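Local atomic coordinates of alpha-L-arabinosidase (Xanthomonas axonopodis pv. citri, PDB entry 6D25), a protein that probably removes alpha-L-arabinofuranosyl side groups from arabinoxylans as a GH51 glycoside hydrolase, coping even with internal di-substitution. Residues 468-474 against 512-518; 344-349 against 392-397; 168-172 against 182-186; 159-165 against 221-226; 40-46 against 404-410. One frame throughout, in Å; residues are numbered along the deposited sequence.

Contact 1: residues 468-474 against 512-518; sequences VEGQILT and HSIVMLK
Ile472 and Val515 meet as a non-hydrogen-bonded pair of antiparallel strands 468-473 and 513-518, whose axes come within 4.5 Å at 158°. The Ile472 side chain can be followed outward. Ile472 CB lies 3.9 Å from Val515 CG1. Placed anti to the backbone N (chi1 -178°), Ile472 CG1 lies 3.6 Å from Ile514 O and 3.8 Å from Val515 CG1. Ile472 CD1, at the tip, reaches Ser513 CB at 3.9 Å. Hydrogen-bonded pairs flank this one: Leu473 with Ile514, where Leu473 N reaches Ile514 O at 2.8 Å and 171°, and Gln471 with Met516. Farther along, the Glu469 and Lys518 side chains run side by side in the same direction, with Glu469 OE1 and Lys518 NZ 4.4 Å apart, beyond a salt bridge. Leu473 and Ile514 face helices 346-361 and 393-400. On its other edge, strand 513-519 pairs with strand 441-447, where His512 and Ser513 both face Asn447 in a G1 beta bulge of the C-terminal beta domain.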
# COMPACT_ATOMS: atom_id res chain seq x y z
N VAL A 468 8.18 56.55 -19.44
CA VAL A 468 8.37 55.46 -18.51
C VAL A 468 7.99 55.94 -17.12
O VAL A 468 8.25 57.13 -16.76
CB VAL A 468 9.82 54.95 -18.57
CG1 VAL A 468 10.87 56.03 -18.29
CG2 VAL A 468 10.03 53.76 -17.66
N GLU A 469 7.35 55.07 -16.36
CA GLU A 469 7.11 55.35 -14.97
C GLU A 469 7.41 54.07 -14.21
O GLU A 469 7.59 53.00 -14.79
CB GLU A 469 5.68 55.85 -14.77
CG GLU A 469 4.63 54.86 -15.18
CD GLU A 469 3.19 55.32 -14.97
OE1 GLU A 469 2.37 54.49 -14.55
OE2 GLU A 469 2.90 56.47 -15.24
N GLY A 470 7.39 54.12 -12.89
CA GLY A 470 7.70 52.90 -12.17
C GLY A 470 7.58 53.05 -10.69
O GLY A 470 7.32 54.13 -10.17
N GLN A 471 7.83 51.92 -10.03
CA GLN A 471 7.86 51.84 -8.60
C GLN A 471 9.17 51.20 -8.14
O GLN A 471 9.77 50.41 -8.85
CB GLN A 471 6.68 50.98 -8.13
CG GLN A 471 5.32 51.59 -8.40
CD GLN A 471 4.87 52.55 -7.31
OE1 GLN A 471 4.68 52.19 -6.13
NE2 GLN A 471 4.67 53.79 -7.72
N ILE A 472 9.60 51.57 -6.94
CA ILE A 472 10.84 51.06 -6.34
C ILE A 472 10.51 50.52 -4.95
O ILE A 472 9.81 51.16 -4.19
CB ILE A 472 11.97 52.11 -6.28
CG1 ILE A 472 13.23 51.49 -5.68
CG2 ILE A 472 11.54 53.39 -5.55
CD1 ILE A 472 14.49 52.31 -5.92
N LEU A 473 11.05 49.34 -4.69
CA LEU A 473 11.05 48.75 -3.38
C LEU A 473 12.50 48.68 -2.87
O LEU A 473 13.33 47.99 -3.47
CB LEU A 473 10.42 47.36 -3.45
CG LEU A 473 10.15 46.68 -2.11
CD1 LEU A 473 9.11 47.49 -1.30
CD2 LEU A 473 9.61 45.28 -2.36
N THR A 474 12.76 49.43 -1.80
CA THR A 474 14.06 49.50 -1.18
C THR A 474 13.85 49.94 0.27
O THR A 474 12.70 50.06 0.75
CB THR A 474 15.03 50.40 -1.98
OG1 THR A 474 16.37 50.23 -1.49
CG2 THR A 474 14.67 51.86 -1.92
N HIS A 512 20.66 47.55 -3.48
CA HIS A 512 19.70 46.75 -2.76
C HIS A 512 18.25 47.21 -3.04
O HIS A 512 17.49 47.53 -2.11
CB HIS A 512 20.03 46.71 -1.27
CG HIS A 512 20.05 48.01 -0.53
ND1 HIS A 512 21.23 48.56 -0.07
CD2 HIS A 512 19.06 48.82 -0.09
CE1 HIS A 512 20.97 49.66 0.62
NE2 HIS A 512 19.66 49.87 0.61
N SER A 513 17.85 47.17 -4.31
CA SER A 513 16.56 47.69 -4.68
C SER A 513 15.97 46.85 -5.83
O SER A 513 16.68 46.18 -6.58
CB SER A 513 16.64 49.17 -5.07
OG SER A 513 17.20 49.34 -6.36
N ILE A 514 14.64 46.91 -5.90
CA ILE A 514 13.86 46.34 -6.95
C ILE A 514 13.03 47.45 -7.60
O ILE A 514 12.35 48.17 -6.89
CB ILE A 514 12.91 45.26 -6.40
CG1 ILE A 514 13.66 44.16 -5.65
CG2 ILE A 514 12.03 44.66 -7.50
CD1 ILE A 514 12.77 43.41 -4.68
N VAL A 515 13.06 47.56 -8.92
CA VAL A 515 12.15 48.49 -9.60
C VAL A 515 11.30 47.69 -10.60
O VAL A 515 11.74 46.68 -11.16
CB VAL A 515 12.88 49.64 -10.29
CG1 VAL A 515 13.72 50.44 -9.30
CG2 VAL A 515 13.75 49.16 -11.45
N MET A 516 10.07 48.14 -10.77
CA MET A 516 9.17 47.66 -11.80
C MET A 516 8.78 48.87 -12.65
O MET A 516 8.21 49.83 -12.14
CB MET A 516 7.94 46.98 -11.21
CG MET A 516 7.00 46.42 -12.25
SD MET A 516 7.71 45.09 -13.25
CE MET A 516 7.72 43.78 -12.04
N LEU A 517 9.17 48.84 -13.92
CA LEU A 517 8.99 49.94 -14.87
C LEU A 517 7.89 49.60 -15.87
O LEU A 517 7.79 48.46 -16.30
CB LEU A 517 10.29 50.16 -15.65
CG LEU A 517 11.53 50.36 -14.79
CD1 LEU A 517 12.75 50.59 -15.67
CD2 LEU A 517 11.33 51.54 -13.84
N LYS A 518 7.06 50.59 -16.15
CA LYS A 518 5.99 50.46 -17.11
C LYS A 518 6.27 51.42 -18.27
O LYS A 518 6.42 52.66 -18.04
CB LYS A 518 4.67 50.81 -16.43
CG LYS A 518 3.45 50.89 -17.35
CD LYS A 518 2.22 51.25 -16.59
CE LYS A 518 0.99 51.27 -17.47
NZ LYS A 518 -0.22 51.76 -16.78

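Contact 2: residues 344-349 against 392-397; sequences NSLRDA and TPTYHV
Asn344 OD1 takes two bonds from a single residue, Thr394, and they arrive in different ways. Thr394 OG1 donates to Asn344 OD1 at 2.8 Å, in the carbonyl plane and on a lone pair, with a C=O...donor angle of 111°. Thr394 N reaches Asn344 OD1 at 3.3 Å from 36° above that plane. Thr394 OG1 lies anti to its own carbonyl carbon (chi1 -62°), beside the backbone N, which lets both donors address one acceptor. OG1 is also bonded to Gln379 NE2. The Asn344 side chain crosses Thr392 at about a right angle, Asn344 CG 3.4 Å from Thr392 CB. Pro393 packs against backbone oxygens, with CD 3.1 Å from Asn344 O and CB 3.5 Å from Ser345 O. Ala349 CB meets Val397 CG2 at 3.5 Å, and Leu473 of strand 468-473 touches both residues. Two helix starts are thus joined. Thr392 is the N-cap of helix 393-400, its OG1 accepting from Tyr395 N and also bonding Ala380 O. Asp348 OD1 bonds Tyr329 OH. Ser345 and Asp348 form a capping box: Ser345 OG accepts a weak bond from Arg347 N, while Ser345 N donates to Asp348 OD2 at 2.8 Å.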
# COMPACT_ATOMS: atom_id res chain seq x y z
N ASN A 344 10.70 38.95 7.74
CA ASN A 344 10.64 39.07 6.30
C ASN A 344 11.20 40.46 5.96
O ASN A 344 10.56 41.47 6.30
CB ASN A 344 9.19 38.86 5.87
CG ASN A 344 9.00 38.51 4.42
OD1 ASN A 344 9.38 39.31 3.52
ND2 ASN A 344 8.32 37.40 4.19
N SER A 345 12.43 40.48 5.42
CA SER A 345 13.18 41.71 5.27
C SER A 345 13.32 42.07 3.79
O SER A 345 12.85 41.36 2.90
CB SER A 345 14.55 41.56 5.91
OG SER A 345 15.38 40.76 5.09
N LEU A 346 14.01 43.18 3.54
CA LEU A 346 14.35 43.55 2.16
C LEU A 346 15.05 42.39 1.43
O LEU A 346 14.86 42.20 0.20
CB LEU A 346 15.22 44.80 2.17
CG LEU A 346 15.63 45.34 0.80
CD1 LEU A 346 14.42 45.71 -0.06
CD2 LEU A 346 16.60 46.53 0.98
N ARG A 347 15.85 41.62 2.16
CA ARG A 347 16.54 40.46 1.57
C ARG A 347 15.51 39.48 0.96
O ARG A 347 15.69 38.93 -0.13
CB ARG A 347 17.39 39.78 2.65
CG ARG A 347 18.24 38.62 2.14
CD ARG A 347 19.12 38.01 3.22
NE ARG A 347 18.34 37.55 4.36
CZ ARG A 347 18.90 37.11 5.51
NH1 ARG A 347 20.20 36.88 5.57
NH2 ARG A 347 18.14 36.94 6.58
N ASP A 348 14.42 39.26 1.68
CA ASP A 348 13.33 38.36 1.24
C ASP A 348 12.63 38.92 0.01
O ASP A 348 12.25 38.15 -0.89
CB ASP A 348 12.39 38.05 2.39
CG ASP A 348 13.16 37.37 3.51
OD1 ASP A 348 13.63 36.22 3.26
OD2 ASP A 348 13.39 37.99 4.59
N ALA A 349 12.46 40.24 -0.05
CA ALA A 349 11.90 40.86 -1.27
C ALA A 349 12.78 40.51 -2.47
O ALA A 349 12.25 40.12 -3.52
CB ALA A 349 11.79 42.33 -1.10
N THR A 392 4.31 42.09 4.38
CA THR A 392 5.78 41.91 4.36
C THR A 392 6.37 42.51 3.07
O THR A 392 5.68 42.75 2.09
CB THR A 392 6.14 40.43 4.45
OG1 THR A 392 5.70 39.78 3.25
CG2 THR A 392 5.55 39.78 5.69
N PRO A 393 7.69 42.69 3.05
CA PRO A 393 8.36 43.06 1.83
C PRO A 393 8.06 42.10 0.68
O PRO A 393 7.93 42.53 -0.46
CB PRO A 393 9.86 43.07 2.20
CG PRO A 393 9.83 43.42 3.64
CD PRO A 393 8.63 42.65 4.17
N THR A 394 7.92 40.82 0.98
CA THR A 394 7.66 39.82 -0.04
C THR A 394 6.28 40.06 -0.66
O THR A 394 6.13 39.96 -1.87
CB THR A 394 7.76 38.40 0.55
OG1 THR A 394 9.09 38.20 1.00
CG2 THR A 394 7.38 37.32 -0.45
N TYR A 395 5.27 40.38 0.14
CA TYR A 395 3.94 40.75 -0.35
C TYR A 395 4.04 41.81 -1.43
O TYR A 395 3.37 41.73 -2.48
CB TYR A 395 3.06 41.26 0.79
CG TYR A 395 1.71 41.77 0.39
CD1 TYR A 395 1.49 43.07 -0.00
CD2 TYR A 395 0.60 40.93 0.41
CE1 TYR A 395 0.24 43.53 -0.38
CE2 TYR A 395 -0.66 41.38 0.06
CZ TYR A 395 -0.85 42.69 -0.32
OH TYR A 395 -2.12 43.11 -0.66
N HIS A 396 4.84 42.84 -1.15
CA HIS A 396 4.97 43.97 -2.06
C HIS A 396 5.60 43.52 -3.38
O HIS A 396 5.29 44.10 -4.42
CB HIS A 396 5.76 45.10 -1.42
CG HIS A 396 5.06 45.68 -0.23
ND1 HIS A 396 3.74 46.11 -0.28
CD2 HIS A 396 5.48 45.91 1.04
CE1 HIS A 396 3.40 46.63 0.89
NE2 HIS A 396 4.43 46.45 1.72
N VAL A 397 6.46 42.51 -3.36
CA VAL A 397 7.02 42.02 -4.63
C VAL A 397 5.93 41.28 -5.44
O VAL A 397 5.83 41.48 -6.67
CB VAL A 397 8.26 41.15 -4.41
CG1 VAL A 397 8.85 40.74 -5.76
CG2 VAL A 397 9.32 41.87 -3.59

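Contact 3: residues 168-172 against 182-186; sequences AEYMT and ERRAN
Tyr170 and Arg183 join two successive helices, 161-172 and 178-185, packed on the outer side of the beta/alpha barrel and joined by a short loop. The apolar part is a CH-pi contact: Arg183 CB stands over the centre of the Tyr170 ring, 3.9 Å from the centroid and 13° off its normal. Glu182 CG meets the same ring at its edge, 3.9 Å from Tyr170 CE2. The hydrogen bonds lie at two ends of this packing. Arg183, bent at chi3, turns its guanidinium back so that NH1 donates to Tyr170 O at 2.9 Å; the oxygen is near the guanidinium plane, whereas NH1 stands 40° above the carbonyl plane. Ala173 O, Arg188 O and Asp189 O also take bonds from this guanidinium, which should fix its orientation. On the phenol side, His137 NE2 is a further partner of Tyr170 OH. Just past the end of its helix, Asn186 ND2 points straight at Tyr170 OH, at 2.9 Å and 179°, with the oxygen in the amide plane.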
# COMPACT_ATOMS: atom_id res chain seq x y z
N ALA A 168 -12.44 13.70 -3.73
CA ALA A 168 -12.69 14.33 -5.01
C ALA A 168 -14.19 14.27 -5.36
O ALA A 168 -14.74 15.27 -5.84
CB ALA A 168 -11.89 13.65 -6.09
N GLU A 169 -14.83 13.13 -5.11
CA GLU A 169 -16.26 13.01 -5.40
C GLU A 169 -17.06 13.97 -4.50
O GLU A 169 -17.96 14.69 -4.97
CB GLU A 169 -16.76 11.57 -5.21
CG GLU A 169 -18.27 11.38 -5.43
CD GLU A 169 -18.80 9.98 -5.20
OE1 GLU A 169 -18.00 9.03 -5.46
OE2 GLU A 169 -20.02 9.79 -4.71
N TYR A 170 -16.74 13.97 -3.20
CA TYR A 170 -17.42 14.83 -2.25
C TYR A 170 -17.41 16.28 -2.75
O TYR A 170 -18.42 16.97 -2.72
CB TYR A 170 -16.72 14.75 -0.90
CG TYR A 170 -17.35 15.57 0.20
CD1 TYR A 170 -16.95 16.88 0.41
CD2 TYR A 170 -18.32 15.04 1.02
CE1 TYR A 170 -17.50 17.64 1.43
CE2 TYR A 170 -18.88 15.78 2.04
CZ TYR A 170 -18.46 17.08 2.27
OH TYR A 170 -19.01 17.81 3.30
N MET A 171 -16.25 16.73 -3.20
CA MET A 171 -16.07 18.14 -3.55
C MET A 171 -16.68 18.48 -4.93
O MET A 171 -17.10 19.62 -5.10
CB MET A 171 -14.60 18.53 -3.55
CG MET A 171 -14.04 18.68 -2.12
SD MET A 171 -12.34 19.35 -2.11
CE MET A 171 -11.41 17.94 -2.69
N THR A 172 -16.66 17.54 -5.89
CA THR A 172 -16.92 17.90 -7.32
C THR A 172 -18.15 17.22 -7.92
O THR A 172 -18.56 17.62 -8.98
CB THR A 172 -15.71 17.55 -8.21
OG1 THR A 172 -15.49 16.13 -8.27
CG2 THR A 172 -14.45 18.24 -7.74
N GLU A 182 -23.91 14.50 1.07
CA GLU A 182 -23.27 14.83 2.31
C GLU A 182 -22.67 16.25 2.24
O GLU A 182 -22.83 17.04 3.19
CB GLU A 182 -22.22 13.77 2.66
CG GLU A 182 -21.67 13.94 4.04
CD GLU A 182 -20.65 12.88 4.45
OE1 GLU A 182 -20.48 11.87 3.72
OE2 GLU A 182 -20.09 13.04 5.57
N ARG A 183 -22.01 16.57 1.13
CA ARG A 183 -21.59 17.95 0.88
C ARG A 183 -22.79 18.91 0.98
O ARG A 183 -22.70 19.99 1.62
CB ARG A 183 -20.92 18.06 -0.48
CG ARG A 183 -20.45 19.47 -0.82
CD ARG A 183 -20.18 19.71 -2.29
NE ARG A 183 -21.37 19.55 -3.12
CZ ARG A 183 -21.49 18.73 -4.19
NH1 ARG A 183 -20.55 17.84 -4.51
NH2 ARG A 183 -22.59 18.84 -4.96
N ARG A 184 -23.89 18.56 0.34
CA ARG A 184 -25.10 19.40 0.38
C ARG A 184 -25.60 19.53 1.82
O ARG A 184 -25.98 20.64 2.23
CB ARG A 184 -26.19 18.87 -0.55
CG ARG A 184 -25.77 18.74 -2.01
CD ARG A 184 -26.94 18.48 -2.95
NE ARG A 184 -26.48 18.52 -4.33
CZ ARG A 184 -26.06 17.50 -5.04
NH1 ARG A 184 -26.15 16.28 -4.55
NH2 ARG A 184 -25.50 17.72 -6.24
N ALA A 185 -25.64 18.45 2.58
CA ALA A 185 -26.10 18.46 3.98
C ALA A 185 -25.22 19.42 4.81
O ALA A 185 -25.72 20.07 5.75
CB ALA A 185 -26.03 17.05 4.57
N ASN A 186 -23.93 19.49 4.46
CA ASN A 186 -22.96 20.29 5.17
C ASN A 186 -22.96 21.74 4.64
O ASN A 186 -22.13 22.54 5.06
CB ASN A 186 -21.58 19.65 5.09
CG ASN A 186 -21.45 18.45 6.00
OD1 ASN A 186 -22.16 18.36 7.00
ND2 ASN A 186 -20.61 17.49 5.65

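Contact 4: residues 159-165 against 221-226; sequences AAPEEIA and RYQTFV
Tyr222 OH donates to Ala159 O at 2.6 Å, lying in the carbonyl plane with a C=O...donor angle of 146°. The same hydroxyl is bonded to Arg221 NH2 of the third subunit, so the phenol ties the loop before helix 161-172 to the trimer interface. Pro161 covers one face of the Tyr222 ring: its CG stands over the centre, 3.5 Å from the centroid and 10° off the normal, a CH-pi contact. Pro161 CB also reaches Phe225 CD2 at 3.9 Å. One turn on, Ile164 CG1 lies between the backbone N and the carbonyl carbon (chi1 59°), directing CD1 to Val226 CG2 at 3.5 Å, and CD1 also comes to the Tyr222 ring at its edge. Ala165 CB approaches Phe225 O at 3.2 Å, close packing of helix 161-172 on the backbone just after helix 212-224. Helix 161-172 thereby lies against the C-terminal end of helix 212-224, with Phe197 and Val199 of barrel strand 196-199 beneath Ile164 and Tyr222, and Gly157 of the second subunit packing on Phe225.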
# COMPACT_ATOMS: atom_id res chain seq x y z
N ALA A 159 -2.84 6.93 3.93
CA ALA A 159 -4.22 6.52 3.60
C ALA A 159 -4.20 5.52 2.45
O ALA A 159 -3.28 5.52 1.61
CB ALA A 159 -4.99 7.76 3.18
N ALA A 160 -5.27 4.74 2.35
CA ALA A 160 -5.56 3.94 1.15
C ALA A 160 -6.10 4.85 0.03
O ALA A 160 -6.56 5.99 0.31
CB ALA A 160 -6.54 2.85 1.51
N PRO A 161 -6.04 4.42 -1.24
CA PRO A 161 -6.43 5.32 -2.32
C PRO A 161 -7.90 5.76 -2.27
O PRO A 161 -8.28 6.79 -2.84
CB PRO A 161 -6.16 4.52 -3.61
CG PRO A 161 -5.11 3.51 -3.19
CD PRO A 161 -5.47 3.17 -1.76
N GLU A 162 -8.73 4.98 -1.60
CA GLU A 162 -10.15 5.27 -1.57
C GLU A 162 -10.38 6.64 -0.90
O GLU A 162 -11.38 7.29 -1.21
CB GLU A 162 -10.93 4.14 -0.90
CG GLU A 162 -11.10 4.28 0.61
CD GLU A 162 -11.46 2.98 1.30
OE1 GLU A 162 -12.71 2.64 1.34
OE2 GLU A 162 -10.50 2.30 1.78
N GLU A 163 -9.49 7.10 -0.00
CA GLU A 163 -9.74 8.37 0.65
C GLU A 163 -9.70 9.54 -0.35
O GLU A 163 -10.63 10.35 -0.36
CB GLU A 163 -8.74 8.68 1.77
CG GLU A 163 -9.08 7.98 3.04
CD GLU A 163 -8.37 8.44 4.29
OE1 GLU A 163 -7.89 7.53 4.99
OE2 GLU A 163 -8.34 9.68 4.58
N ILE A 164 -8.65 9.68 -1.14
CA ILE A 164 -8.63 10.78 -2.08
C ILE A 164 -9.72 10.60 -3.16
O ILE A 164 -10.25 11.59 -3.64
CB ILE A 164 -7.24 11.02 -2.70
CG1 ILE A 164 -6.71 9.80 -3.45
CG2 ILE A 164 -6.30 11.52 -1.65
CD1 ILE A 164 -5.38 10.05 -4.13
N ALA A 165 -10.07 9.36 -3.52
CA ALA A 165 -11.11 9.14 -4.48
C ALA A 165 -12.45 9.70 -3.96
O ALA A 165 -13.19 10.41 -4.68
CB ALA A 165 -11.26 7.67 -4.80
N ARG A 221 -0.76 4.19 -9.10
CA ARG A 221 -1.92 3.56 -8.50
C ARG A 221 -2.87 4.62 -7.95
O ARG A 221 -4.09 4.60 -8.27
CB ARG A 221 -1.51 2.61 -7.38
CG ARG A 221 -2.64 1.95 -6.61
CD ARG A 221 -2.05 1.03 -5.59
NE ARG A 221 -3.03 0.24 -4.87
CZ ARG A 221 -2.74 -0.63 -3.91
NH1 ARG A 221 -1.48 -0.75 -3.46
NH2 ARG A 221 -3.73 -1.36 -3.40
N TYR A 222 -2.40 5.52 -7.10
CA TYR A 222 -3.31 6.42 -6.41
C TYR A 222 -3.96 7.42 -7.40
O TYR A 222 -5.16 7.77 -7.23
CB TYR A 222 -2.61 7.19 -5.29
CG TYR A 222 -2.48 6.44 -3.99
CD1 TYR A 222 -1.71 5.29 -3.90
CD2 TYR A 222 -3.19 6.84 -2.86
CE1 TYR A 222 -1.61 4.59 -2.72
CE2 TYR A 222 -3.10 6.15 -1.67
CZ TYR A 222 -2.31 5.01 -1.60
OH TYR A 222 -2.20 4.29 -0.42
N GLN A 223 -3.23 7.84 -8.42
CA GLN A 223 -3.79 8.82 -9.36
C GLN A 223 -4.96 8.18 -10.13
O GLN A 223 -5.87 8.89 -10.53
CB GLN A 223 -2.75 9.41 -10.32
CG GLN A 223 -2.20 8.45 -11.35
CD GLN A 223 -3.11 8.21 -12.55
OE1 GLN A 223 -3.81 9.13 -12.97
NE2 GLN A 223 -3.09 6.99 -13.08
N THR A 224 -4.92 6.85 -10.31
CA THR A 224 -5.95 6.13 -11.07
C THR A 224 -7.34 6.48 -10.50
O THR A 224 -8.32 6.59 -11.27
CB THR A 224 -5.70 4.63 -11.01
OG1 THR A 224 -4.43 4.28 -11.54
CG2 THR A 224 -6.78 3.85 -11.75
N PHE A 225 -7.45 6.60 -9.18
CA PHE A 225 -8.72 6.64 -8.53
C PHE A 225 -9.17 8.09 -8.27
O PHE A 225 -10.29 8.27 -7.77
CB PHE A 225 -8.70 5.79 -7.27
CG PHE A 225 -8.33 4.37 -7.59
CD1 PHE A 225 -9.22 3.56 -8.29
CD2 PHE A 225 -7.08 3.88 -7.31
CE1 PHE A 225 -8.86 2.28 -8.67
CE2 PHE A 225 -6.72 2.59 -7.68
CZ PHE A 225 -7.61 1.79 -8.36
N VAL A 226 -8.40 9.06 -8.68
CA VAL A 226 -8.88 10.44 -8.70
C VAL A 226 -9.40 10.74 -10.10
O VAL A 226 -8.64 11.00 -11.02
CB VAL A 226 -7.77 11.42 -8.29
CG1 VAL A 226 -8.25 12.85 -8.33
CG2 VAL A 226 -7.23 11.10 -6.92

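Contact 5: residues 40-46 against 404-410; sequences PGAQVSR and YQDATHL
Asp406 and Arg46 form the charged end of this contact. Arg46 NH1 reaches Asp406 OD2 at 2.9 Å in a salt bridge, in which OD2 offers its syn lone pair and lies near the guanidinium plane; the guanidinium and carboxylate planes are nevertheless 87° apart. Asp406 OD1 accepts from Arg46 N, also at 2.9 Å but from 56° above the carboxylate plane, so both carboxylate oxygens are held by one residue. A water donating to Asp406 OD1 at 2.7 Å links it to Ser45 OG, which also bonds Gln47 N. Gln43 runs alongside Asp406, its amide plane only slightly turned from the carboxylate. What places Asp406 is the type II turn from Tyr404 to Ala407, closed by Ala407 N to Tyr404 O, with Asp406 in a left-handed conformation (phi 63°). Beyond the turn the backbones pair: Ala407 O accepts from Val44 N at 2.7 Å, His409 N donates to Ala42 O at 2.9 Å, and Gly41 N to His409 O at 2.8 Å. Val44 CG2 packs 3.9 Å from His409 CB. Short strand 43-44 thus lies antiparallel along the start of strand 407-421, with Val44 touching Val434 of strand 424-435 and Ser360 of helix 346-361.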
# COMPACT_ATOMS: atom_id res chain seq x y z
N PRO A 40 8.26 38.29 -28.86
CA PRO A 40 7.43 37.76 -27.78
C PRO A 40 7.51 36.23 -27.67
O PRO A 40 7.55 35.55 -28.70
CB PRO A 40 6.00 38.18 -28.14
CG PRO A 40 6.03 38.37 -29.65
CD PRO A 40 7.41 38.94 -29.88
N GLY A 41 7.59 35.71 -26.43
CA GLY A 41 7.74 34.29 -26.17
C GLY A 41 6.50 33.72 -25.51
O GLY A 41 5.41 34.07 -25.86
N ALA A 42 6.70 32.81 -24.57
CA ALA A 42 5.62 32.01 -24.00
C ALA A 42 4.81 32.83 -22.99
O ALA A 42 5.30 33.88 -22.48
CB ALA A 42 6.24 30.80 -23.32
N GLN A 43 3.63 32.33 -22.67
CA GLN A 43 2.82 32.93 -21.63
C GLN A 43 3.48 32.68 -20.27
O GLN A 43 3.87 31.56 -19.94
CB GLN A 43 1.39 32.38 -21.62
CG GLN A 43 0.57 32.91 -20.46
CD GLN A 43 -0.80 32.27 -20.34
OE1 GLN A 43 -1.79 32.83 -20.76
NE2 GLN A 43 -0.87 31.06 -19.80
N VAL A 44 3.57 33.75 -19.49
CA VAL A 44 4.01 33.68 -18.11
C VAL A 44 2.75 33.42 -17.26
O VAL A 44 1.92 34.33 -17.07
CB VAL A 44 4.71 34.97 -17.69
CG1 VAL A 44 5.13 34.95 -16.23
CG2 VAL A 44 5.91 35.29 -18.58
N SER A 45 2.56 32.16 -16.85
CA SER A 45 1.32 31.78 -16.21
C SER A 45 1.12 32.57 -14.92
O SER A 45 2.01 32.66 -14.09
CB SER A 45 1.23 30.29 -15.92
OG SER A 45 0.03 30.00 -15.24
N ARG A 46 -0.12 33.01 -14.72
CA ARG A 46 -0.45 33.61 -13.43
C ARG A 46 -0.21 32.62 -12.29
O ARG A 46 -0.00 33.07 -11.17
CB ARG A 46 -1.89 34.11 -13.39
CG ARG A 46 -2.98 33.05 -13.43
CD ARG A 46 -4.35 33.74 -13.42
NE ARG A 46 -5.42 32.75 -13.28
CZ ARG A 46 -5.94 32.02 -14.24
NH1 ARG A 46 -5.54 32.18 -15.50
NH2 ARG A 46 -6.92 31.18 -13.90
N TYR A 404 2.79 40.60 -14.50
CA TYR A 404 3.31 39.37 -15.07
C TYR A 404 2.24 38.27 -15.16
O TYR A 404 2.44 37.30 -15.89
CB TYR A 404 4.50 38.85 -14.25
CG TYR A 404 5.82 39.53 -14.52
CD1 TYR A 404 5.94 40.89 -14.59
CD2 TYR A 404 6.97 38.77 -14.70
CE1 TYR A 404 7.16 41.51 -14.87
CE2 TYR A 404 8.20 39.36 -14.96
CZ TYR A 404 8.30 40.73 -15.05
OH TYR A 404 9.51 41.32 -15.30
N GLN A 405 1.10 38.40 -14.46
CA GLN A 405 0.11 37.34 -14.43
C GLN A 405 -0.51 37.15 -15.83
O GLN A 405 -1.17 38.05 -16.34
CB GLN A 405 -1.01 37.66 -13.42
CG GLN A 405 -0.48 37.60 -11.99
CD GLN A 405 -1.58 37.59 -10.97
OE1 GLN A 405 -2.73 37.26 -11.28
NE2 GLN A 405 -1.23 37.88 -9.71
N ASP A 406 -0.22 36.00 -16.46
CA ASP A 406 -0.71 35.67 -17.79
C ASP A 406 -0.17 36.64 -18.84
O ASP A 406 -0.79 36.85 -19.88
CB ASP A 406 -2.24 35.52 -17.81
CG ASP A 406 -2.73 34.26 -17.10
OD1 ASP A 406 -1.92 33.28 -16.94
OD2 ASP A 406 -3.92 34.25 -16.69
N ALA A 407 0.98 37.21 -18.58
CA ALA A 407 1.64 38.11 -19.53
C ALA A 407 2.40 37.27 -20.55
O ALA A 407 2.39 36.01 -20.48
CB ALA A 407 2.59 39.04 -18.80
N THR A 408 3.03 37.96 -21.49
CA THR A 408 3.86 37.35 -22.51
C THR A 408 5.33 37.67 -22.16
O THR A 408 5.71 38.84 -22.02
CB THR A 408 3.50 37.91 -23.89
OG1 THR A 408 2.14 37.59 -24.17
CG2 THR A 408 4.36 37.38 -25.01
N HIS A 409 6.14 36.63 -22.08
CA HIS A 409 7.58 36.79 -21.84
C HIS A 409 8.24 37.59 -22.97
O HIS A 409 8.00 37.32 -24.17
CB HIS A 409 8.24 35.41 -21.72
CG HIS A 409 9.73 35.44 -21.81
ND1 HIS A 409 10.51 35.88 -20.77
CD2 HIS A 409 10.57 35.09 -22.82
CE1 HIS A 409 11.77 35.79 -21.14
NE2 HIS A 409 11.85 35.31 -22.40
N LEU A 410 9.10 38.54 -22.62
CA LEU A 410 9.95 39.22 -23.57
C LEU A 410 11.42 38.98 -23.21
O LEU A 410 11.81 39.09 -22.03
CB LEU A 410 9.68 40.72 -23.57
CG LEU A 410 8.23 41.13 -23.86
CD1 LEU A 410 8.09 42.63 -23.72
CD2 LEU A 410 7.74 40.68 -25.22
O HOH W 1 -2.25 30.61 -16.75

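Overall arrangement
From the N terminus, segment 40-46 comes first and pairs with 404-410, so contact 5 closes a loop of 357 residues that runs through the parallel barrel. Inside it, contact 4 brings 221-226 back to the start of helix 161-172, and contact 3, nested within contact 4, returns 182-186 to the later part of that same helix; their centres are about 17 Å apart. Contact 2, also nested in contact 5, returns 392-397 to 344-349. Contact 1 opens only after contact 5 has closed, in the beta domain, where 512-518 returns to 468-474. It touches contact 2 through Ile514 and Ala349, and contact 5 through Met516 and Tyr404. Contacts 3 and 4 lie across the chain centre from contacts 1 and 2.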